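Local coordinates for RagB/SusD domain protein (Flavobacterium johnsoniae, PDB 5J90), which binds chitin, probably at the cell surface as a SusD-like outer membrane lipoprotein of a chitin utilization locus, at residues Q160-L165 against T205-L210. Sequence-based numbering, arbitrary orientation.
Sequences QMFAEL and TLRLRL
Arg207 leaves its helix with CG opposite its own backbone N (chi1 -178°) and then bends at chi3, which carries the guanidinium across to the backbone of Phe162 and Leu165; Phe162, with CG opposite its carbonyl carbon, leans its ring the other way, toward Leu210. The two residues belong to neighbouring antiparallel helices, 154-177 and 196-213, of the TPR-like alpha-helical part of the SusD fold; the axes of segments 160-165 and 205-210 come within 10.5 Å at 163°. Arg207 NH1 donates to Phe162 O at 3.1 Å, nearly straight, with the oxygen close to the guanidinium plane. NH1 also forms a salt bridge with Glu225 of helix 219-231, and NH2 one with Asp166; the two carboxylates probably favour the charged guanidinium and help fix its rotation. Leu165 CB packs 3.5 Å from Arg207 NH2, and its CD1 reaches the Arg207 backbone. The Phe162 ring slides past Leu210, CE1 lying 3.7 Å from Leu210 CB. Met161 brings CE to 4.2 Å from Leu210 CD1, the two side chains roughly perpendicular, where His128 of helix 113-134 touches both. Arg207 O lies at the ring's edge, near its plane, 3.8 Å from Phe162 CE1.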
loop_
_atom_site.group_PDB
_atom_site.type_symbol
_atom_site.label_atom_id
_atom_site.label_comp_id
_atom_site.label_asym_id
_atom_site.label_seq_id
_atom_site.Cartn_x
_atom_site.Cartn_y
_atom_site.Cartn_z
ATOM N N GLN A 160 -0.131 3.769 -18.783
ATOM C CA GLN A 160 0.255 4.554 -19.957
ATOM C C GLN A 160 1.630 4.174 -20.515
ATOM O O GLN A 160 1.807 4.080 -21.732
ATOM C CB GLN A 160 0.208 6.044 -19.639
ATOM C CG GLN A 160 -1.164 6.591 -19.357
ATOM C CD GLN A 160 -1.104 8.032 -18.914
ATOM O OE1 GLN A 160 -0.928 8.932 -19.743
ATOM N NE2 GLN A 160 -1.220 8.265 -17.597
ATOM N N MET A 161 2.604 3.949 -19.634
ATOM C CA MET A 161 3.943 3.571 -20.074
ATOM C C MET A 161 3.931 2.233 -20.810
ATOM O O MET A 161 4.582 2.088 -21.846
ATOM C CB MET A 161 4.931 3.569 -18.904
ATOM C CG MET A 161 5.191 4.964 -18.333
ATOM S SD MET A 161 6.504 5.024 -17.105
ATOM C CE MET A 161 5.943 3.882 -15.835
ATOM N N PHE A 162 3.189 1.254 -20.304
ATOM C CA PHE A 162 3.093 -0.027 -21.008
ATOM C C PHE A 162 2.476 0.165 -22.392
ATOM O O PHE A 162 2.900 -0.486 -23.352
ATOM C CB PHE A 162 2.250 -1.028 -20.207
ATOM C CG PHE A 162 2.929 -1.578 -18.967
ATOM C CD1 PHE A 162 4.191 -2.165 -19.029
ATOM C CD2 PHE A 162 2.273 -1.552 -17.744
ATOM C CE1 PHE A 162 4.799 -2.694 -17.891
ATOM C CE2 PHE A 162 2.872 -2.070 -16.602
ATOM C CZ PHE A 162 4.143 -2.646 -16.674
ATOM N N ALA A 163 1.481 1.050 -22.502
ATOM C CA ALA A 163 0.820 1.300 -23.792
ATOM C C ALA A 163 1.737 2.045 -24.757
ATOM O O ALA A 163 1.715 1.793 -25.962
ATOM C CB ALA A 163 -0.489 2.082 -23.593
ATOM N N GLU A 164 2.532 2.967 -24.228
ATOM C CA GLU A 164 3.523 3.668 -25.042
ATOM C C GLU A 164 4.568 2.699 -25.582
ATOM O O GLU A 164 4.949 2.773 -26.753
ATOM C CB GLU A 164 4.161 4.794 -24.238
ATOM C CG GLU A 164 3.198 5.957 -24.041
ATOM C CD GLU A 164 3.669 6.976 -23.016
ATOM O OE1 GLU A 164 4.525 6.634 -22.163
ATOM O OE2 GLU A 164 3.170 8.127 -23.062
ATOM N N LEU A 165 5.036 1.782 -24.744
ATOM C CA LEU A 165 5.945 0.759 -25.244
ATOM C C LEU A 165 5.273 -0.128 -26.298
ATOM O O LEU A 165 5.924 -0.518 -27.269
ATOM C CB LEU A 165 6.518 -0.071 -24.098
ATOM C CG LEU A 165 7.400 0.712 -23.116
ATOM C CD1 LEU A 165 7.902 -0.217 -22.023
ATOM C CD2 LEU A 165 8.559 1.391 -23.824
ATOM N N THR A 205 12.902 -5.085 -22.831
ATOM C CA THR A 205 13.567 -5.312 -21.556
ATOM C C THR A 205 13.090 -4.290 -20.513
ATOM O O THR A 205 12.903 -4.622 -19.342
ATOM C CB THR A 205 15.096 -5.247 -21.708
ATOM O OG1 THR A 205 15.493 -6.074 -22.810
ATOM C CG2 THR A 205 15.783 -5.760 -20.448
ATOM N N LEU A 206 12.868 -3.056 -20.957
ATOM C CA LEU A 206 12.300 -2.017 -20.101
ATOM C C LEU A 206 10.887 -2.414 -19.662
ATOM O O LEU A 206 10.534 -2.241 -18.486
ATOM C CB LEU A 206 12.296 -0.684 -20.854
ATOM C CG LEU A 206 11.770 0.569 -20.162
ATOM C CD1 LEU A 206 12.404 0.761 -18.799
ATOM C CD2 LEU A 206 12.006 1.788 -21.063
ATOM N N ARG A 207 10.087 -2.967 -20.580
ATOM C CA ARG A 207 8.779 -3.495 -20.197
ATOM C C ARG A 207 8.912 -4.552 -19.095
ATOM O O ARG A 207 8.146 -4.557 -18.139
ATOM C CB ARG A 207 8.044 -4.110 -21.395
ATOM C CG ARG A 207 6.647 -4.614 -21.011
ATOM C CD ARG A 207 5.961 -5.458 -22.102
ATOM N NE ARG A 207 5.988 -4.806 -23.405
ATOM C CZ ARG A 207 5.232 -3.773 -23.763
ATOM N NH1 ARG A 207 4.352 -3.240 -22.917
ATOM N NH2 ARG A 207 5.375 -3.255 -24.983
ATOM N N LEU A 208 9.880 -5.452 -19.239
ATOM C CA LEU A 208 10.092 -6.486 -18.236
ATOM C C LEU A 208 10.459 -5.899 -16.872
ATOM O O LEU A 208 9.948 -6.354 -15.837
ATOM C CB LEU A 208 11.151 -7.491 -18.723
ATOM C CG LEU A 208 11.482 -8.669 -17.798
ATOM C CD1 LEU A 208 10.241 -9.526 -17.515
ATOM C CD2 LEU A 208 12.594 -9.519 -18.409
ATOM N N ARG A 209 11.320 -4.880 -16.860
ATOM C CA ARG A 209 11.638 -4.175 -15.624
ATOM C C ARG A 209 10.378 -3.595 -14.975
ATOM O O ARG A 209 10.153 -3.768 -13.774
ATOM C CB ARG A 209 12.654 -3.057 -15.896
ATOM C CG ARG A 209 12.868 -2.149 -14.686
ATOM C CD ARG A 209 13.672 -0.898 -15.024
ATOM N NE ARG A 209 15.102 -1.187 -15.156
ATOM C CZ ARG A 209 16.011 -0.258 -15.424
ATOM N NH1 ARG A 209 15.634 1.002 -15.600
ATOM N NH2 ARG A 209 17.294 -0.589 -15.526
ATOM N N LEU A 210 9.573 -2.899 -15.766
ATOM C CA LEU A 210 8.371 -2.252 -15.229
ATOM C C LEU A 210 7.343 -3.284 -14.759
ATOM O O LEU A 210 6.643 -3.077 -13.755
ATOM C CB LEU A 210 7.758 -1.292 -16.254
ATOM C CG LEU A 210 8.653 -0.123 -16.661
ATOM C CD1 LEU A 210 7.956 0.733 -17.712
ATOM C CD2 LEU A 210 9.086 0.710 -15.467
#